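Local coordinates for CRISPR system Cmr subunit Cmr6 (Pyrococcus furiosus, PDB 4W8V), which caps, together with Cmr1, the elongated type III-B Cmr ribonucleoprotein complex, an RNA-guided assembly of CRISPR antiviral defence, at residues Gly46-Ile50 with Val197-Phe203; Tyr65-Phe70 with Arg105-Cys110; Phe88-Lys94 with Ile126-Ile130. One frame throughout, in Å; residues are numbered along the deposited sequence.

Contact 1: residues Gly46-Ile50 with Val197-Phe203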
ATOM      1  N   GLY A  46      -1.710 -22.010  -6.756  1.00 72.18           N
ATOM      2  CA  GLY A  46      -2.492 -21.669  -5.575  1.00 60.40           C
ATOM      3  C   GLY A  46      -2.163 -20.319  -4.973  1.00 60.87           C
ATOM      4  O   GLY A  46      -2.824 -19.872  -4.027  1.00 64.77           O
ATOM      5  N   VAL A  47      -1.155 -19.656  -5.522  1.00 62.06           N
ATOM      6  CA  VAL A  47      -0.712 -18.368  -4.991  1.00 61.98           C
ATOM      7  C   VAL A  47      -1.689 -17.237  -5.347  1.00 62.93           C
ATOM      8  O   VAL A  47      -1.928 -16.975  -6.527  1.00 69.78           O
ATOM      9  CB  VAL A  47       0.702 -18.048  -5.524  1.00 55.33           C
ATOM     10  CG1 VAL A  47       1.214 -16.702  -5.026  1.00 50.23           C
ATOM     11  CG2 VAL A  47       1.649 -19.154  -5.110  1.00 56.65           C
ATOM     12  N   PRO A  48      -2.270 -16.566  -4.333  1.00 56.43           N
ATOM     13  CA  PRO A  48      -3.226 -15.514  -4.683  1.00 55.19           C
ATOM     14  C   PRO A  48      -2.538 -14.214  -5.089  1.00 50.51           C
ATOM     15  O   PRO A  48      -1.331 -14.078  -4.958  1.00 59.53           O
ATOM     16  CB  PRO A  48      -4.024 -15.344  -3.391  1.00 58.44           C
ATOM     17  CG  PRO A  48      -3.049 -15.702  -2.328  1.00 54.55           C
ATOM     18  CD  PRO A  48      -2.258 -16.823  -2.877  1.00 58.13           C
ATOM     19  N   TYR A  49      -3.280 -13.259  -5.617  1.00 55.47           N
ATOM     20  CA  TYR A  49      -2.665 -11.977  -5.936  1.00 59.31           C
ATOM     21  C   TYR A  49      -2.863 -10.967  -4.822  1.00 60.63           C
ATOM     22  O   TYR A  49      -3.570 -11.224  -3.844  1.00 59.94           O
ATOM     23  CB  TYR A  49      -3.224 -11.406  -7.244  1.00 51.05           C
ATOM     24  CG  TYR A  49      -4.703 -11.056  -7.210  1.00 52.47           C
ATOM     25  CD1 TYR A  49      -5.130  -9.750  -6.994  1.00 51.97           C
ATOM     26  CD2 TYR A  49      -5.664 -12.029  -7.429  1.00 61.26           C
ATOM     27  CE1 TYR A  49      -6.476  -9.425  -6.990  1.00 60.82           C
ATOM     28  CE2 TYR A  49      -7.021 -11.715  -7.433  1.00 58.68           C
ATOM     29  CZ  TYR A  49      -7.422 -10.415  -7.218  1.00 61.35           C
ATOM     30  OH  TYR A  49      -8.774 -10.119  -7.241  1.00 53.87           O
ATOM     31  N   ILE A  50      -2.204  -9.822  -4.984  1.00 69.29           N
ATOM     32  CA  ILE A  50      -2.356  -8.682  -4.089  1.00 56.81           C
ATOM     33  C   ILE A  50      -3.189  -7.629  -4.784  1.00 55.70           C
ATOM     34  O   ILE A  50      -2.755  -7.071  -5.793  1.00 55.76           O
ATOM     35  CB  ILE A  50      -0.996  -8.078  -3.718  1.00 64.27           C
ATOM     36  CG1 ILE A  50      -0.130  -9.106  -2.977  1.00 63.70           C
ATOM     37  CG2 ILE A  50      -1.189  -6.808  -2.915  1.00 62.16           C
ATOM     38  CD1 ILE A  50       1.333  -9.108  -3.418  1.00 61.50           C
ATOM     39  N   VAL A 197       2.272 -17.251   1.848  1.00 67.71           N
ATOM     40  CA  VAL A 197       3.064 -17.426   0.637  1.00 54.95           C
ATOM     41  C   VAL A 197       4.536 -17.365   1.006  1.00 64.16           C
ATOM     42  O   VAL A 197       4.944 -16.469   1.735  1.00 74.79           O
ATOM     43  CB  VAL A 197       2.731 -16.342  -0.408  1.00 52.83           C
ATOM     44  CG1 VAL A 197       3.713 -16.389  -1.603  1.00 48.32           C
ATOM     45  CG2 VAL A 197       1.291 -16.483  -0.867  1.00 49.29           C
ATOM     46  N   PRO A 198       5.344 -18.332   0.519  1.00 63.77           N
ATOM     47  CA  PRO A 198       6.735 -18.354   0.987  1.00 54.61           C
ATOM     48  C   PRO A 198       7.567 -17.221   0.407  1.00 61.59           C
ATOM     49  O   PRO A 198       7.090 -16.466  -0.437  1.00 63.10           O
ATOM     50  CB  PRO A 198       7.256 -19.717   0.511  1.00 71.57           C
ATOM     51  CG  PRO A 198       6.317 -20.160  -0.571  1.00 74.71           C
ATOM     52  CD  PRO A 198       4.982 -19.537  -0.252  1.00 67.00           C
ATOM     53  N   LYS A 199       8.808 -17.100   0.862  1.00 66.60           N
ATOM     54  CA  LYS A 199       9.719 -16.100   0.320  1.00 64.13           C
ATOM     55  C   LYS A 199      10.099 -16.446  -1.119  1.00 61.71           C
ATOM     56  O   LYS A 199       9.995 -17.596  -1.526  1.00 61.00           O
ATOM     57  CB  LYS A 199      10.991 -15.998   1.165  1.00 68.91           C
ATOM     58  CG  LYS A 199      10.781 -15.884   2.649  1.00 62.88           C
ATOM     59  CD  LYS A 199      12.110 -15.967   3.372  1.00 74.14           C
ATOM     60  CE  LYS A 199      11.943 -15.761   4.861  1.00 80.70           C
ATOM     61  NZ  LYS A 199      13.261 -15.757   5.526  1.00 82.30           N
ATOM     62  N   ASP A 200      10.539 -15.437  -1.864  1.00 67.84           N
ATOM     63  CA  ASP A 200      11.042 -15.585  -3.230  1.00 82.95           C
ATOM     64  C   ASP A 200       9.979 -16.057  -4.209  1.00 78.26           C
ATOM     65  O   ASP A 200      10.250 -16.845  -5.106  1.00 69.99           O
ATOM     66  CB  ASP A 200      12.235 -16.539  -3.270  1.00 91.57           C
ATOM     67  CG  ASP A 200      13.425 -15.996  -2.528  1.00101.87           C
ATOM     68  OD1 ASP A 200      13.732 -14.794  -2.695  1.00102.04           O
ATOM     69  OD2 ASP A 200      14.045 -16.766  -1.768  1.00108.35           O
ATOM     70  N   VAL A 201       8.766 -15.562  -4.020  1.00 72.01           N
ATOM     71  CA  VAL A 201       7.710 -15.754  -4.992  1.00 66.20           C
ATOM     72  C   VAL A 201       7.606 -14.460  -5.794  1.00 62.57           C
ATOM     73  O   VAL A 201       7.566 -13.373  -5.226  1.00 60.35           O
ATOM     74  CB  VAL A 201       6.391 -16.117  -4.308  1.00 63.74           C
ATOM     75  CG1 VAL A 201       5.256 -16.138  -5.316  1.00 66.94           C
ATOM     76  CG2 VAL A 201       6.535 -17.475  -3.578  1.00 60.62           C
ATOM     77  N   PRO A 202       7.639 -14.570  -7.126  1.00 62.11           N
ATOM     78  CA  PRO A 202       7.676 -13.370  -7.964  1.00 56.33           C
ATOM     79  C   PRO A 202       6.299 -12.788  -8.278  1.00 63.59           C
ATOM     80  O   PRO A 202       5.385 -13.535  -8.628  1.00 62.44           O
ATOM     81  CB  PRO A 202       8.350 -13.861  -9.241  1.00 53.85           C
ATOM     82  CG  PRO A 202       8.090 -15.320  -9.283  1.00 56.28           C
ATOM     83  CD  PRO A 202       7.964 -15.797  -7.879  1.00 62.56           C
ATOM     84  N   PHE A 203       6.175 -11.465  -8.147  1.00 56.04           N
ATOM     85  CA  PHE A 203       4.962 -10.738  -8.475  1.00 54.81           C
ATOM     86  C   PHE A 203       5.279  -9.639  -9.475  1.00 54.37           C
ATOM     87  O   PHE A 203       6.330  -9.014  -9.407  1.00 52.15           O
ATOM     88  CB  PHE A 203       4.307 -10.120  -7.212  1.00 56.55           C
ATOM     89  CG  PHE A 203       3.604 -11.119  -6.348  1.00 56.52           C
ATOM     90  CD1 PHE A 203       4.323 -11.976  -5.538  1.00 62.71           C
ATOM     91  CD2 PHE A 203       2.223 -11.208  -6.349  1.00 57.91           C
ATOM     92  CE1 PHE A 203       3.676 -12.914  -4.757  1.00 58.42           C
ATOM     93  CE2 PHE A 203       1.564 -12.137  -5.568  1.00 50.53           C
ATOM     94  CZ  PHE A 203       2.284 -12.987  -4.771  1.00 54.77           C
TER
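An apolar, buried contact without hydrogen bonds brings the loop between helices 34-43 and 52-68 against the turn that leads from strand 192-197 into strand 202-209. Phe203, near the start of strand 202-209, contributes more than any other residue. With CG beside its own backbone N (chi1 -75°), the ring reaches in among Val47, Pro48 and Ile50. Ile50 lays its CD1 methyl over one ring face, 4.0 Å from the centroid of Phe203, a CH-pi contact offset toward the rim; the two side chains meet at about a right angle. At the ring edge, in plane, Pro48 O lies 3.5 Å from Phe203 CE2, where the slightly positive aromatic hydrogens suit a carbonyl oxygen. Phe203 belongs to the four-stranded antiparallel sheet of this C-terminal, RAMP-family part of Cmr6, whereas Val197 ends a strand of the second, three-stranded sheet, and the loop 46-50 therefore touches both. Val47 serves the turn with a single methyl: CG1, anti to the backbone N (chi1 179°), sits 3.9 Å from Phe203 CZ and 4.1 Å from Val201 CG1. Valine suits both sides here: Val47, Val197 and Val201 meet through single methyls close to the backbone, with few torsions to fix. Pro48 presents the flank of its ring, with CD 4.1 Å from Val197 CG2. Leu25 and Pro149 add further apolar cover to Phe203.

Contact 2: residues Tyr65-Phe70 with Arg105-Cys110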
ATOM      1  N   TYR A  65       1.578   9.322   6.698  1.00 54.96           N
ATOM      2  CA  TYR A  65       2.548   9.155   7.755  1.00 55.39           C
ATOM      3  C   TYR A  65       3.668  10.183   7.635  1.00 65.74           C
ATOM      4  O   TYR A  65       4.043  10.841   8.610  1.00 66.53           O
ATOM      5  CB  TYR A  65       3.100   7.739   7.718  1.00 55.42           C
ATOM      6  CG  TYR A  65       4.106   7.402   8.783  1.00 63.11           C
ATOM      7  CD1 TYR A  65       5.474   7.602   8.572  1.00 72.83           C
ATOM      8  CD2 TYR A  65       3.703   6.848   9.984  1.00 64.65           C
ATOM      9  CE1 TYR A  65       6.406   7.276   9.547  1.00 70.95           C
ATOM     10  CE2 TYR A  65       4.623   6.520  10.968  1.00 63.61           C
ATOM     11  CZ  TYR A  65       5.970   6.730  10.744  1.00 75.52           C
ATOM     12  OH  TYR A  65       6.876   6.396  11.726  1.00 78.33           O
ATOM     13  N   VAL A  66       4.199  10.321   6.431  1.00 62.64           N
ATOM     14  CA  VAL A  66       5.270  11.267   6.169  1.00 60.80           C
ATOM     15  C   VAL A  66       4.782  12.709   6.332  1.00 62.44           C
ATOM     16  O   VAL A  66       5.451  13.532   6.962  1.00 66.29           O
ATOM     17  CB  VAL A  66       5.844  11.049   4.749  1.00 63.18           C
ATOM     18  CG1 VAL A  66       6.615  12.262   4.279  1.00 55.30           C
ATOM     19  CG2 VAL A  66       6.700   9.795   4.726  1.00 64.93           C
ATOM     20  N   LEU A  67       3.608  13.011   5.782  1.00 66.88           N
ATOM     21  CA  LEU A  67       3.100  14.382   5.784  1.00 63.15           C
ATOM     22  C   LEU A  67       2.682  14.855   7.173  1.00 73.21           C
ATOM     23  O   LEU A  67       2.546  16.059   7.405  1.00 66.29           O
ATOM     24  CB  LEU A  67       1.926  14.519   4.816  1.00 62.03           C
ATOM     25  CG  LEU A  67       2.350  14.747   3.359  1.00 70.67           C
ATOM     26  CD1 LEU A  67       1.144  14.828   2.422  1.00 71.06           C
ATOM     27  CD2 LEU A  67       3.186  16.008   3.267  1.00 66.27           C
ATOM     28  N   ALA A  68       2.471  13.909   8.084  1.00 68.54           N
ATOM     29  CA  ALA A  68       2.179  14.239   9.473  1.00 72.60           C
ATOM     30  C   ALA A  68       3.380  14.961  10.087  1.00 69.91           C
ATOM     31  O   ALA A  68       3.233  15.805  10.964  1.00 73.93           O
ATOM     32  CB  ALA A  68       1.833  12.981  10.266  1.00 58.98           C
ATOM     33  N   GLU A  69       4.574  14.629   9.608  1.00 73.80           N
ATOM     34  CA  GLU A  69       5.788  15.299  10.049  1.00 69.77           C
ATOM     35  C   GLU A  69       5.836  16.762   9.571  1.00 80.84           C
ATOM     36  O   GLU A  69       6.646  17.546  10.065  1.00 79.44           O
ATOM     37  CB  GLU A  69       7.027  14.547   9.551  1.00 65.30           C
ATOM     38  CG  GLU A  69       7.002  13.039   9.774  1.00 75.35           C
ATOM     39  CD  GLU A  69       8.262  12.331   9.261  1.00 79.87           C
ATOM     40  OE1 GLU A  69       9.378  12.866   9.447  1.00 82.60           O
ATOM     41  OE2 GLU A  69       8.132  11.239   8.673  1.00 77.31           O
ATOM     42  N   PHE A  70       4.966  17.121   8.622  1.00 71.78           N
ATOM     43  CA  PHE A  70       4.966  18.459   8.012  1.00 74.79           C
ATOM     44  C   PHE A  70       4.041  19.467   8.707  1.00 72.32           C
ATOM     45  O   PHE A  70       3.954  20.611   8.285  1.00 75.58           O
ATOM     46  CB  PHE A  70       4.570  18.381   6.526  1.00 75.54           C
ATOM     47  CG  PHE A  70       5.611  17.755   5.640  1.00 72.96           C
ATOM     48  CD1 PHE A  70       6.077  16.477   5.891  1.00 75.75           C
ATOM     49  CD2 PHE A  70       6.109  18.438   4.545  1.00 69.50           C
ATOM     50  CE1 PHE A  70       7.030  15.894   5.080  1.00 76.53           C
ATOM     51  CE2 PHE A  70       7.065  17.865   3.736  1.00 74.24           C
ATOM     52  CZ  PHE A  70       7.526  16.590   3.999  1.00 77.32           C
ATOM     53  N   ARG A 105      13.804  18.013  11.324  1.00 93.86           N
ATOM     54  CA  ARG A 105      14.329  16.654  11.364  1.00100.19           C
ATOM     55  C   ARG A 105      13.364  15.702  10.657  1.00 99.60           C
ATOM     56  O   ARG A 105      12.197  15.606  11.030  1.00104.61           O
ATOM     57  CB  ARG A 105      14.551  16.207  12.810  1.00100.62           C
ATOM     58  CG  ARG A 105      15.505  17.086  13.601  1.00103.28           C
ATOM     59  CD  ARG A 105      15.370  16.830  15.096  1.00100.53           C
ATOM     60  NE  ARG A 105      15.693  15.450  15.454  1.00 98.49           N
ATOM     61  CZ  ARG A 105      15.304  14.865  16.583  1.00102.22           C
ATOM     62  NH1 ARG A 105      14.566  15.538  17.455  1.00103.60           N
ATOM     63  NH2 ARG A 105      15.643  13.606  16.836  1.00100.26           N
ATOM     64  N   CYS A 106      13.841  15.001   9.637  1.00 90.29           N
ATOM     65  CA  CYS A 106      12.974  14.101   8.881  1.00 80.92           C
ATOM     66  C   CYS A 106      13.235  12.646   9.226  1.00 79.72           C
ATOM     67  O   CYS A 106      14.369  12.261   9.509  1.00 84.77           O
ATOM     68  CB  CYS A 106      13.160  14.306   7.375  1.00 81.56           C
ATOM     69  SG  CYS A 106      12.816  15.977   6.805  1.00108.28           S
ATOM     70  N   SER A 107      12.188  11.830   9.186  1.00 72.84           N
ATOM     71  CA  SER A 107      12.370  10.388   9.306  1.00 68.23           C
ATOM     72  C   SER A 107      13.017   9.901   8.026  1.00 61.78           C
ATOM     73  O   SER A 107      13.090  10.645   7.056  1.00 61.73           O
ATOM     74  CB  SER A 107      11.041   9.673   9.546  1.00 59.43           C
ATOM     75  OG  SER A 107      10.216   9.686   8.388  1.00 57.48           O
ATOM     76  N   ARG A 108      13.494   8.664   8.026  1.00 63.78           N
ATOM     77  CA  ARG A 108      14.012   8.063   6.805  1.00 69.53           C
ATOM     78  C   ARG A 108      12.928   8.060   5.732  1.00 69.76           C
ATOM     79  O   ARG A 108      13.170   8.448   4.592  1.00 63.32           O
ATOM     80  CB  ARG A 108      14.507   6.643   7.067  1.00 64.47           C
ATOM     81  CG  ARG A 108      15.339   6.042   5.955  1.00 57.94           C
ATOM     82  CD  ARG A 108      15.663   4.622   6.331  1.00 59.02           C
ATOM     83  NE  ARG A 108      14.447   3.910   6.694  1.00 65.03           N
ATOM     84  CZ  ARG A 108      13.718   3.201   5.840  1.00 75.54           C
ATOM     85  NH1 ARG A 108      14.101   3.096   4.568  1.00 64.67           N
ATOM     86  NH2 ARG A 108      12.609   2.593   6.256  1.00 71.73           N
ATOM     87  N   LEU A 109      11.723   7.651   6.116  1.00 69.57           N
ATOM     88  CA  LEU A 109      10.615   7.594   5.165  1.00 68.06           C
ATOM     89  C   LEU A 109      10.330   8.982   4.610  1.00 64.52           C
ATOM     90  O   LEU A 109      10.041   9.140   3.430  1.00 64.69           O
ATOM     91  CB  LEU A 109       9.360   7.010   5.821  1.00 62.41           C
ATOM     92  CG  LEU A 109       9.418   5.526   6.178  1.00 59.45           C
ATOM     93  CD1 LEU A 109       8.114   5.083   6.827  1.00 61.30           C
ATOM     94  CD2 LEU A 109       9.715   4.678   4.947  1.00 50.63           C
ATOM     95  N   CYS A 110      10.432   9.991   5.469  1.00 62.19           N
ATOM     96  CA  CYS A 110      10.282  11.370   5.034  1.00 59.34           C
ATOM     97  C   CYS A 110      11.369  11.769   4.030  1.00 64.28           C
ATOM     98  O   CYS A 110      11.070  12.398   3.021  1.00 64.17           O
ATOM     99  CB  CYS A 110      10.305  12.310   6.230  1.00 70.39           C
ATOM    100  SG  CYS A 110      10.062  14.025   5.791  1.00 76.07           S
TER
HETATM  101  O   HOH W   1       9.745  14.354  11.917  1.00 68.94           O
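Cys110 SG approaches the Phe70 ring obliquely, 3.6 Å from Phe70 CE1, while Leu67 CD2, from the same segment as Phe70, lies over one face of that ring, offset toward the rim. The first is a sulfur-aromatic contact, with the sulfur far off the ring normal; a cysteine, small and polarisable, can lie close beside the ring. The Tyr65 ring is likewise met obliquely, by Leu109 CD1 at 3.9 Å from Tyr65 CE1, the two side chains crossing at about a right angle. The third flat group, the carboxylate of Glu69, grips Ser107 with both oxygens through their syn lone pairs. Ser107 N donates to Glu69 OE1 over 3.0 Å in a nearly straight bond (163°), and Ser107 OG donates to Glu69 OE2 at 2.6 Å. Two bonds to one residue fix the rotation of the carboxylate, and the extended glutamate chain (chi2 -180°) gives it the necessary reach. A water then links Glu69 OE1 to Arg105 O, donating to both. Ser107 is also the N-cap of helix 108-116: its OG accepts from Cys110 N at 2.9 Å, so the hydroxyl both caps and donates. The negative charge of Glu69 beside this helix start probably interacts favourably with the helix dipole. Val66 packs with both methyls on the first turn of the helix, CG2 lying 3.6 Å from Leu109 O and CG1 against the backbone of Cys110. The contact thus joins the C-terminal end of helix 52-68 to the N-terminal end of helix 108-116. Further along the latter, Phe113 meets Val66 and Leu114 meets Phe70; helix 77-90 packs on Leu67 and Ala68, and Val122 of helix 122-133 also touches Phe70.

Contact 3: residues Phe88-Lys94 with Ile126-Ile130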
ATOM      1  N   PHE A  88      -6.999  13.862   3.483  1.00 68.53           N
ATOM      2  CA  PHE A  88      -6.877  13.350   2.135  1.00 66.92           C
ATOM      3  C   PHE A  88      -8.057  12.453   1.748  1.00 67.54           C
ATOM      4  O   PHE A  88      -8.529  12.509   0.616  1.00 69.28           O
ATOM      5  CB  PHE A  88      -5.569  12.593   1.980  1.00 66.50           C
ATOM      6  CG  PHE A  88      -4.426  13.449   1.514  1.00 73.22           C
ATOM      7  CD1 PHE A  88      -4.213  13.661   0.156  1.00 70.73           C
ATOM      8  CD2 PHE A  88      -3.552  14.023   2.420  1.00 68.97           C
ATOM      9  CE1 PHE A  88      -3.163  14.441  -0.292  1.00 67.91           C
ATOM     10  CE2 PHE A  88      -2.492  14.800   1.973  1.00 75.65           C
ATOM     11  CZ  PHE A  88      -2.303  15.010   0.613  1.00 72.41           C
ATOM     12  N   MET A  89      -8.542  11.646   2.685  1.00 64.39           N
ATOM     13  CA  MET A  89      -9.534  10.634   2.348  1.00 68.20           C
ATOM     14  C   MET A  89     -10.994  11.107   2.450  1.00 73.26           C
ATOM     15  O   MET A  89     -11.859  10.601   1.724  1.00 72.04           O
ATOM     16  CB  MET A  89      -9.330   9.392   3.223  1.00 65.91           C
ATOM     17  CG  MET A  89      -7.957   8.732   3.046  1.00 63.56           C
ATOM     18  SD  MET A  89      -7.769   7.124   3.867  1.00 61.54           S
ATOM     19  CE  MET A  89      -8.805   6.114   2.806  1.00 51.97           C
ATOM     20  N   LYS A  90     -11.268  12.067   3.329  1.00 68.67           N
ATOM     21  CA  LYS A  90     -12.644  12.479   3.601  1.00 72.71           C
ATOM     22  C   LYS A  90     -12.918  13.943   3.264  1.00 77.94           C
ATOM     23  O   LYS A  90     -14.018  14.293   2.837  1.00 92.17           O
ATOM     24  CB  LYS A  90     -12.988  12.223   5.075  1.00 76.33           C
ATOM     25  CG  LYS A  90     -13.165  10.756   5.420  1.00 73.12           C
ATOM     26  CD  LYS A  90     -12.946  10.499   6.902  1.00 77.18           C
ATOM     27  CE  LYS A  90     -13.948  11.238   7.772  1.00 76.78           C
ATOM     28  NZ  LYS A  90     -13.706  10.985   9.223  1.00 83.21           N
ATOM     29  N   GLY A  91     -11.920  14.797   3.452  1.00 76.83           N
ATOM     30  CA  GLY A  91     -12.107  16.220   3.255  1.00 71.71           C
ATOM     31  C   GLY A  91     -11.292  16.803   2.123  1.00 72.15           C
ATOM     32  O   GLY A  91     -11.035  16.137   1.116  1.00 77.39           O
ATOM     33  N   ASP A  92     -10.899  18.061   2.295  1.00 71.47           N
ATOM     34  CA  ASP A  92     -10.064  18.774   1.340  1.00 82.20           C
ATOM     35  C   ASP A  92      -8.646  18.846   1.880  1.00 83.42           C
ATOM     36  O   ASP A  92      -8.381  19.597   2.814  1.00 87.35           O
ATOM     37  CB  ASP A  92     -10.617  20.183   1.091  1.00 93.66           C
ATOM     38  CG  ASP A  92      -9.860  20.940   0.008  1.00100.26           C
ATOM     39  OD1 ASP A  92      -8.856  20.420  -0.524  1.00105.17           O
ATOM     40  OD2 ASP A  92     -10.277  22.074  -0.307  1.00103.97           O
ATOM     41  N   PRO A  93      -7.726  18.064   1.297  1.00 86.92           N
ATOM     42  CA  PRO A  93      -6.346  18.069   1.793  1.00 87.28           C
ATOM     43  C   PRO A  93      -5.683  19.432   1.614  1.00 90.44           C
ATOM     44  O   PRO A  93      -4.984  19.894   2.516  1.00 96.16           O
ATOM     45  CB  PRO A  93      -5.659  17.003   0.934  1.00 81.69           C
ATOM     46  CG  PRO A  93      -6.481  16.935  -0.305  1.00 85.44           C
ATOM     47  CD  PRO A  93      -7.893  17.182   0.131  1.00 80.94           C
ATOM     48  N   LYS A  94      -5.923  20.067   0.470  1.00 92.86           N
ATOM     49  CA  LYS A  94      -5.334  21.367   0.154  1.00 99.98           C
ATOM     50  C   LYS A  94      -5.610  22.391   1.254  1.00100.63           C
ATOM     51  O   LYS A  94      -4.703  23.073   1.721  1.00104.42           O
ATOM     52  CB  LYS A  94      -5.870  21.874  -1.186  1.00102.25           C
ATOM     53  CG  LYS A  94      -4.933  22.813  -1.911  1.00105.17           C
ATOM     54  CD  LYS A  94      -3.619  22.125  -2.232  1.00111.72           C
ATOM     55  CE  LYS A  94      -2.635  23.092  -2.864  1.00116.64           C
ATOM     56  NZ  LYS A  94      -3.166  23.667  -4.129  1.00121.95           N
ATOM     57  N   ILE A 126       1.188  18.300  -2.571  1.00 69.39           N
ATOM     58  CA  ILE A 126      -0.185  17.994  -2.200  1.00 78.65           C
ATOM     59  C   ILE A 126      -1.040  17.829  -3.455  1.00 91.35           C
ATOM     60  O   ILE A 126      -1.904  16.958  -3.519  1.00 94.67           O
ATOM     61  CB  ILE A 126      -0.779  19.096  -1.307  1.00 77.11           C
ATOM     62  CG1 ILE A 126       0.036  19.235  -0.021  1.00 77.63           C
ATOM     63  CG2 ILE A 126      -2.231  18.792  -0.971  1.00 78.94           C
ATOM     64  CD1 ILE A 126      -0.095  18.050   0.891  1.00 83.75           C
ATOM     65  N   ASP A 127      -0.769  18.652  -4.465  1.00 94.02           N
ATOM     66  CA  ASP A 127      -1.531  18.609  -5.708  1.00 91.13           C
ATOM     67  C   ASP A 127      -1.239  17.346  -6.503  1.00 80.03           C
ATOM     68  O   ASP A 127      -2.143  16.734  -7.055  1.00 88.85           O
ATOM     69  CB  ASP A 127      -1.238  19.840  -6.560  1.00 96.26           C
ATOM     70  CG  ASP A 127      -1.832  21.098  -5.977  1.00100.86           C
ATOM     71  OD1 ASP A 127      -2.900  21.001  -5.340  1.00104.66           O
ATOM     72  OD2 ASP A 127      -1.234  22.180  -6.156  1.00103.83           O
ATOM     73  N   GLU A 128       0.027  16.961  -6.560  1.00 74.86           N
ATOM     74  CA  GLU A 128       0.404  15.754  -7.279  1.00 82.06           C
ATOM     75  C   GLU A 128      -0.185  14.531  -6.590  1.00 81.10           C
ATOM     76  O   GLU A 128      -0.559  13.561  -7.252  1.00 77.98           O
ATOM     77  CB  GLU A 128       1.924  15.642  -7.391  1.00 84.83           C
ATOM     78  CG  GLU A 128       2.548  16.680  -8.321  1.00 94.21           C
ATOM     79  CD  GLU A 128       3.882  16.239  -8.889  1.00103.69           C
ATOM     80  OE1 GLU A 128       4.856  16.160  -8.117  1.00109.01           O
ATOM     81  OE2 GLU A 128       3.957  15.965 -10.108  1.00110.10           O
ATOM     82  N   LEU A 129      -0.283  14.595  -5.264  1.00 73.75           N
ATOM     83  CA  LEU A 129      -0.835  13.497  -4.475  1.00 73.52           C
ATOM     84  C   LEU A 129      -2.350  13.463  -4.597  1.00 74.90           C
ATOM     85  O   LEU A 129      -2.948  12.390  -4.624  1.00 75.41           O
ATOM     86  CB  LEU A 129      -0.436  13.618  -3.000  1.00 61.01           C
ATOM     87  CG  LEU A 129       1.040  13.427  -2.663  1.00 62.64           C
ATOM     88  CD1 LEU A 129       1.334  13.859  -1.243  1.00 69.28           C
ATOM     89  CD2 LEU A 129       1.444  11.981  -2.866  1.00 66.87           C
ATOM     90  N   ILE A 130      -2.964  14.643  -4.652  1.00 68.84           N
ATOM     91  CA  ILE A 130      -4.374  14.740  -4.988  1.00 71.24           C
ATOM     92  C   ILE A 130      -4.621  14.064  -6.342  1.00 76.05           C
ATOM     93  O   ILE A 130      -5.568  13.302  -6.497  1.00 82.20           O
ATOM     94  CB  ILE A 130      -4.852  16.207  -5.016  1.00 73.74           C
ATOM     95  CG1 ILE A 130      -4.971  16.750  -3.587  1.00 77.42           C
ATOM     96  CG2 ILE A 130      -6.203  16.321  -5.708  1.00 69.17           C
ATOM     97  CD1 ILE A 130      -5.263  18.237  -3.512  1.00 68.56           C
TER
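Phe88 points its ring rim at helix 122-133 while Pro93, from its own segment, covers one ring face, with CB 3.6 Å above the plane and over the centre. The contact packs the end of helix 77-90 and the start of helix 93-96 on helix 122-133, within the helical part of the RAMP-family chain. At the edge, near the ring plane, Ile126 CD1 lies 3.8 Å from Phe88 CZ. Leu129 comes in obliquely instead, its CB 3.9 Å from Phe88 CE1. A flat ring suits this position because it offers a broad face to Pro93 and a thin rim to helix 122-133. Pro93 CG in turn meets Ile130 CG1 at 3.6 Å; one compact pyrrolidine ring thus touches both Phe88, through CB, and Ile130, through CG. Proline is well suited to the first turn of helix 93-96, where the backbone N is not needed for a helical hydrogen bond. Just before it, Asp92 is the N-cap, and its OD1 accepts a weak bond from Lys94 N. The stem of Lys94 passes Ile126 at a slant, its CD 3.8 Å from Ile126 CG2, and bends at chi2 (61°) and again at chi4 (-60°), which turns the ammonium group to Asp127. There NZ forms a salt bridge, donating to Asp127 OD1 at 2.9 Å through the syn lone pair; that from Lys94 NZ to Asp127 OD2 is weak. Tyr64 and Leu67 of helix 52-68 also meet the Phe88 ring. The chemistry is therefore divided: branched and aromatic carbons are buried inside, and a charged pair closes them off where Lys94 and Asp127 are partly exposed. Lysine's long stem serves both, apolar beside Ile126 and charged at its end, where pairing would be expected to favour the ionised forms of both groups.

In the fold
Contact 1 closes a long loop of the chain, and contacts 2 and 3 are nested inside it. It joins both antiparallel sheets to the loop before helix 52-68, whereas the other two lie in the helical part on the opposite side of the chain's centre, their centres about 31 and about 33 Å from that of contact 1. Contacts 2 and 3 have centres about 17 Å apart, and their segments alternate along the sequence. Leu67 of helix 52-68 joins these two, packing on Phe88, Ile126 and Leu129. Since helix 52-68 follows directly on the loop of contact 1, it links the sheet side and the helical side of one RAMP-family unit, the C-terminal part of Cmr6.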